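Local structure of methylaspartate ammonia-lyase (1KKO) at residues 318-323 / 346-351; 325-330 / 352-357. The protein catalyses the magnesium-dependent, reversible elimination of ammonia from (2S,3S)-3-methyl-L-aspartate, giving mesaconate. One frame throughout, in Å; residues are numbered along the deposited sequence.

Contact 1 of 2, residues 318-323 / 346-351; sequences DFTDAG and LYCNKH
The Tyr347 ring meets Asp321 OD1 at its hydroxyl end, in the plane of the ring, and the methyl CG2 of Thr320 along the CE2 edge, 3.9 Å from CE2. One of its faces belongs to its own helix: His351 CE1 sits 3.2 Å above the ring plane, offset toward the rim. The imidazole of His351 in turn has the Tyr347 hydroxyl above one face, displaced toward the rim, and Lys350 CG over the centre of the other. The pair joins two successive helices, 313-321 and 339-351, in the outer layer of the TIM barrel of this enolase-superfamily enzyme.

The one hydrogen bond between the two segments runs from Tyr347 OH to Asp321 OD1 at 2.6 Å. It uses the syn lone pair, on the side of the second oxygen, and the carboxylate is turned 54° against the ring. Tyr347 can reach so far because its CG lies opposite the backbone N (chi1 -168°), which sends the ring out toward the other helix. The rest of the contact is mostly carbon and sulfur packing. Thr320 CG2 also packs on His351 CB at 3.8 Å, while Thr320 OG1 stands 3.9 Å from Cys348 SG and is hydrogen-bonded within its own helix to Ile316 O. Cys348 continues inward onto Val328 of strand 327-330, and Phe319 turns to helix 281-298.

Nearby charge may matter a little: Asp321 OD1 lies 5.3 Å from His351 ND1, and would favour a protonated imidazole if it has any effect. The imidazole is fixed by ND1, which gives its N-H to Tyr347 O at 2.7 Å; His351 N also donates to that oxygen, from the opposite face of the carbonyl plane.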
loop_
_atom_site.group_PDB
_atom_site.type_symbol
_atom_site.label_atom_id
_atom_site.label_comp_id
_atom_site.label_asym_id
_atom_site.label_seq_id
_atom_site.Cartn_x
_atom_site.Cartn_y
_atom_site.Cartn_z
ATOM N N ASP A 318 -15.184 2.845 29.100
ATOM C CA ASP A 318 -14.604 3.087 30.422
ATOM C C ASP A 318 -13.646 4.281 30.437
ATOM O O ASP A 318 -13.673 5.107 31.364
ATOM C CB ASP A 318 -13.898 1.827 30.922
ATOM C CG ASP A 318 -14.853 0.682 31.215
ATOM O OD1 ASP A 318 -16.073 0.905 31.383
ATOM O OD2 ASP A 318 -14.451 -0.490 31.305
ATOM N N PHE A 319 -12.784 4.384 29.426
ATOM C CA PHE A 319 -11.890 5.528 29.346
ATOM C C PHE A 319 -12.675 6.831 29.159
ATOM O O PHE A 319 -12.304 7.872 29.703
ATOM C CB PHE A 319 -10.861 5.360 28.219
ATOM C CG PHE A 319 -9.648 4.539 28.590
ATOM C CD1 PHE A 319 -9.717 3.159 28.681
ATOM C CD2 PHE A 319 -8.442 5.158 28.815
ATOM C CE1 PHE A 319 -8.597 2.420 29.005
ATOM C CE2 PHE A 319 -7.317 4.417 29.137
ATOM C CZ PHE A 319 -7.398 3.056 29.220
ATOM N N THR A 320 -13.732 6.769 28.359
ATOM C CA THR A 320 -14.598 7.916 28.118
ATOM C C THR A 320 -15.342 8.355 29.378
ATOM O O THR A 320 -15.324 9.528 29.737
ATOM C CB THR A 320 -15.583 7.559 27.011
ATOM O OG1 THR A 320 -14.857 7.330 25.793
ATOM C CG2 THR A 320 -16.541 8.717 26.717
ATOM N N ASP A 321 -15.972 7.405 30.058
ATOM C CA ASP A 321 -16.781 7.734 31.230
ATOM C C ASP A 321 -15.946 8.359 32.327
ATOM O O ASP A 321 -16.456 9.128 33.123
ATOM C CB ASP A 321 -17.432 6.483 31.789
ATOM C CG ASP A 321 -18.545 5.948 30.923
ATOM O OD1 ASP A 321 -18.969 6.640 29.976
ATOM O OD2 ASP A 321 -19.064 4.834 31.158
ATOM N N ALA A 322 -14.675 7.996 32.392
ATOM C CA ALA A 322 -13.778 8.519 33.409
ATOM C C ALA A 322 -13.261 9.927 33.092
ATOM O O ALA A 322 -12.600 10.539 33.920
ATOM C CB ALA A 322 -12.604 7.570 33.570
ATOM N N GLY A 323 -13.529 10.445 31.897
ATOM C CA GLY A 323 -12.997 11.738 31.509
ATOM C C GLY A 323 -11.482 11.707 31.555
ATOM O O GLY A 323 -10.831 12.672 31.932
ATOM N N LEU A 346 -19.563 6.609 18.039
ATOM C CA LEU A 346 -20.793 7.298 18.445
ATOM C C LEU A 346 -20.811 7.542 19.952
ATOM O O LEU A 346 -21.274 8.596 20.395
ATOM C CB LEU A 346 -22.031 6.499 18.031
ATOM C CG LEU A 346 -22.238 6.288 16.525
ATOM C CD1 LEU A 346 -23.571 5.661 16.220
ATOM C CD2 LEU A 346 -22.069 7.551 15.718
ATOM N N TYR A 347 -20.313 6.601 20.747
ATOM C CA TYR A 347 -20.298 6.769 22.198
ATOM C C TYR A 347 -19.375 7.920 22.560
ATOM O O TYR A 347 -19.716 8.782 23.383
ATOM C CB TYR A 347 -19.856 5.475 22.903
ATOM C CG TYR A 347 -20.103 5.529 24.386
ATOM C CD1 TYR A 347 -21.298 5.086 24.912
ATOM C CD2 TYR A 347 -19.157 6.031 25.250
ATOM C CE1 TYR A 347 -21.549 5.138 26.267
ATOM C CE2 TYR A 347 -19.403 6.118 26.597
ATOM C CZ TYR A 347 -20.597 5.661 27.103
ATOM O OH TYR A 347 -20.835 5.728 28.460
ATOM N N CYS A 348 -18.197 7.953 21.948
ATOM C CA CYS A 348 -17.257 9.041 22.185
ATOM C C CYS A 348 -17.891 10.368 21.817
ATOM O O CYS A 348 -17.867 11.321 22.605
ATOM C CB CYS A 348 -15.983 8.855 21.361
ATOM S SG CYS A 348 -14.911 7.523 21.944
ATOM N N ASN A 349 -18.454 10.438 20.614
ATOM C CA ASN A 349 -19.040 11.686 20.133
ATOM C C ASN A 349 -20.153 12.197 21.046
ATOM O O ASN A 349 -20.242 13.388 21.305
ATOM C CB ASN A 349 -19.558 11.538 18.695
ATOM C CG ASN A 349 -18.439 11.379 17.674
ATOM O OD1 ASN A 349 -17.279 11.504 18.012
ATOM N ND2 ASN A 349 -18.803 11.128 16.419
ATOM N N LYS A 350 -20.985 11.290 21.535
ATOM C CA LYS A 350 -22.096 11.666 22.400
ATOM C C LYS A 350 -21.602 12.256 23.687
ATOM O O LYS A 350 -22.227 13.169 24.235
ATOM C CB LYS A 350 -22.960 10.442 22.714
ATOM C CG LYS A 350 -24.146 10.748 23.630
ATOM C CD LYS A 350 -25.050 9.534 23.762
ATOM C CE LYS A 350 -26.137 9.752 24.795
ATOM N NZ LYS A 350 -26.804 8.483 25.214
ATOM N N HIS A 351 -20.485 11.745 24.185
ATOM C CA HIS A 351 -19.990 12.143 25.488
ATOM C C HIS A 351 -18.833 13.189 25.454
ATOM O O HIS A 351 -18.302 13.575 26.493
ATOM C CB HIS A 351 -19.686 10.873 26.272
ATOM C CG HIS A 351 -20.894 9.995 26.462
ATOM N ND1 HIS A 351 -21.156 8.886 25.690
ATOM C CD2 HIS A 351 -21.951 10.114 27.303
ATOM C CE1 HIS A 351 -22.290 8.329 26.077
ATOM N NE2 HIS A 351 -22.793 9.057 27.057
#

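Contact 2 of 2, residues 325-330 / 352-357; sequences CHMVQI and GMEAYQ
With CG opposite the backbone N in both (chi1 -177° and 162°), and both on the same face of the sheet at paired positions, Gln329 and Tyr356 lie side by side and point the same way. Strands 327-330 and 354-357 are parallel partners in the TIM barrel, joined by helix 339-351 in a beta-alpha-beta unit. Gln329 CG rests 3.5 Å from Tyr356 CE2, with the amide inclined 40° to the ring, and the ring thereby backs a substrate-binding residue. The amide itself is fixed from elsewhere: NE2 is hydrogen-bonded to OE2 of Glu273, a magnesium ligand, and OE1 accepts from Gly359 N and from Lys331, the proton acceptor.

Met327, a selenomethionine like Met353, lies on the same face of the sheet as this pair. Its SE touches Tyr356 CB at 3.7 Å and makes an oblique Met-aromatic contact with the ring, while its bent end brings CE near Glu354 OE1. That carboxylate is held by Tyr271 and Lys303. On the other face, toward helix 339-351, Ile330 CD1 packs on Ala355 CB at 3.9 Å. Before the strand begins, Met353, bent at chi2 and chi3, brings CE to 3.8 Å from Cys325 SG and from Val328 CG1.

Four backbone bonds zip the strands together in regular parallel fashion: Glu354 N to His326 O, Val328 N to Glu354 O, Tyr356 N to Val328 O and Ile330 N to Tyr356 O, the last the shortest at 2.8 Å. At the beginning of the ladder His326 O has a second donor, a water at 2.8 Å, which also donates to Gly352 O at 2.9 Å.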
loop_
_atom_site.group_PDB
_atom_site.type_symbol
_atom_site.label_atom_id
_atom_site.label_comp_id
_atom_site.label_asym_id
_atom_site.label_seq_id
_atom_site.Cartn_x
_atom_site.Cartn_y
_atom_site.Cartn_z
ATOM N N CYS A 325 -8.985 11.530 29.285
ATOM C CA CYS A 325 -8.096 12.108 28.292
ATOM C C CYS A 325 -8.944 12.797 27.244
ATOM O O CYS A 325 -10.165 12.739 27.309
ATOM C CB CYS A 325 -7.253 11.006 27.646
ATOM S SG CYS A 325 -8.233 9.671 26.984
ATOM N N HIS A 326 -8.304 13.451 26.293
ATOM C CA HIS A 326 -9.032 14.216 25.293
ATOM C C HIS A 326 -9.480 13.407 24.101
ATOM O O HIS A 326 -10.461 13.750 23.461
ATOM C CB HIS A 326 -8.156 15.356 24.804
ATOM C CG HIS A 326 -7.619 16.192 25.914
ATOM N ND1 HIS A 326 -6.426 15.906 26.538
ATOM C CD2 HIS A 326 -8.124 17.281 26.540
ATOM C CE1 HIS A 326 -6.216 16.787 27.499
ATOM N NE2 HIS A 326 -7.227 17.635 27.517
HETATM N N MSE A 327 -8.738 12.347 23.802
HETATM C CA MSE A 327 -8.956 11.539 22.613
HETATM C C MSE A 327 -8.575 10.113 22.939
HETATM O O MSE A 327 -7.689 9.883 23.757
HETATM C CB MSE A 327 -8.065 12.066 21.489
HETATM C CG MSE A 327 -8.127 11.291 20.193
HETATM SE SE MSE A 327 -6.955 12.057 18.840
HETATM C CE MSE A 327 -8.241 13.178 17.955
ATOM N N VAL A 328 -9.263 9.157 22.321
ATOM C CA VAL A 328 -8.928 7.749 22.473
ATOM C C VAL A 328 -8.667 7.120 21.111
ATOM O O VAL A 328 -9.411 7.371 20.166
ATOM C CB VAL A 328 -10.053 6.934 23.149
ATOM C CG1 VAL A 328 -10.192 7.296 24.610
ATOM C CG2 VAL A 328 -11.351 7.114 22.451
ATOM N N GLN A 329 -7.612 6.314 21.010
ATOM C CA GLN A 329 -7.398 5.527 19.790
ATOM C C GLN A 329 -8.262 4.263 19.825
ATOM O O GLN A 329 -8.023 3.355 20.628
ATOM C CB GLN A 329 -5.939 5.114 19.528
ATOM C CG GLN A 329 -5.932 4.374 18.164
ATOM C CD GLN A 329 -4.624 3.833 17.626
ATOM O OE1 GLN A 329 -4.653 3.002 16.703
ATOM N NE2 GLN A 329 -3.497 4.260 18.184
ATOM N N ILE A 330 -9.268 4.245 18.953
ATOM C CA ILE A 330 -10.117 3.094 18.698
ATOM C C ILE A 330 -9.302 2.289 17.676
ATOM O O ILE A 330 -9.287 2.593 16.483
ATOM C CB ILE A 330 -11.464 3.606 18.156
ATOM C CG1 ILE A 330 -12.144 4.513 19.200
ATOM C CG2 ILE A 330 -12.389 2.468 17.746
ATOM C CD1 ILE A 330 -13.360 5.243 18.672
ATOM N N GLY A 352 -18.509 13.706 24.274
ATOM C CA GLY A 352 -17.497 14.750 24.141
ATOM C C GLY A 352 -16.052 14.303 24.050
ATOM O O GLY A 352 -15.151 15.140 24.074
HETATM N N MSE A 353 -15.835 12.988 23.980
HETATM C CA MSE A 353 -14.506 12.403 23.807
HETATM C C MSE A 353 -14.165 12.432 22.327
HETATM O O MSE A 353 -15.003 12.079 21.493
HETATM C CB MSE A 353 -14.505 10.956 24.292
HETATM C CG MSE A 353 -13.224 10.185 23.990
HETATM SE SE MSE A 353 -11.673 10.869 24.941
HETATM C CE MSE A 353 -11.997 10.022 26.620
ATOM N N GLU A 354 -12.959 12.864 21.979
ATOM C CA GLU A 354 -12.552 12.859 20.579
ATOM C C GLU A 354 -12.238 11.417 20.186
ATOM O O GLU A 354 -11.449 10.726 20.842
ATOM C CB GLU A 354 -11.346 13.759 20.337
ATOM C CG GLU A 354 -11.655 15.223 20.594
ATOM C CD GLU A 354 -10.464 16.134 20.393
ATOM O OE1 GLU A 354 -9.461 15.699 19.794
ATOM O OE2 GLU A 354 -10.528 17.306 20.831
ATOM N N ALA A 355 -12.884 10.962 19.121
ATOM C CA ALA A 355 -12.684 9.608 18.618
ATOM C C ALA A 355 -11.616 9.585 17.534
ATOM O O ALA A 355 -11.752 10.238 16.511
ATOM C CB ALA A 355 -13.979 9.075 18.086
ATOM N N TYR A 356 -10.545 8.850 17.793
ATOM C CA TYR A 356 -9.485 8.627 16.810
ATOM C C TYR A 356 -9.663 7.192 16.301
ATOM O O TYR A 356 -9.428 6.223 17.022
ATOM C CB TYR A 356 -8.103 8.881 17.444
ATOM C CG TYR A 356 -6.922 8.300 16.712
ATOM C CD1 TYR A 356 -6.910 8.138 15.322
ATOM C CD2 TYR A 356 -5.810 7.888 17.433
ATOM C CE1 TYR A 356 -5.802 7.585 14.692
ATOM C CE2 TYR A 356 -4.708 7.338 16.805
ATOM C CZ TYR A 356 -4.719 7.176 15.448
ATOM O OH TYR A 356 -3.640 6.589 14.837
ATOM N N GLN A 357 -10.164 7.066 15.073
ATOM C CA GLN A 357 -10.365 5.755 14.465
ATOM C C GLN A 357 -9.029 5.339 13.882
ATOM O O GLN A 357 -8.623 5.777 12.804
ATOM C CB GLN A 357 -11.454 5.797 13.408
ATOM C CG GLN A 357 -11.902 4.408 12.985
ATOM C CD GLN A 357 -12.907 4.437 11.880
ATOM O OE1 GLN A 357 -13.997 4.983 12.038
ATOM N NE2 GLN A 357 -12.551 3.839 10.748
HETATM O O HOH W 1 -12.309 15.543 24.544
#

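How the contacts relate
Followed from the N terminus, the four segments come in the order 318-323, 325-330, 346-351 and 352-357, so the two contacts cross. Contact 1 closes a loop that contains the first strand of contact 2, and contact 2 closes one that contains the second helical segment of contact 1. Contact 1 joins helix to helix on the outside of the barrel; contact 2 joins strand to strand in its wall. Their centres are 8 Å apart, and the layers meet directly: Met353 CE packs 3.7 Å from Thr320 CA, and Met353 N makes a probable hydrogen bond to Cys348 O at 3.0 Å. Two consecutive helices are thus tied to two adjacent strands.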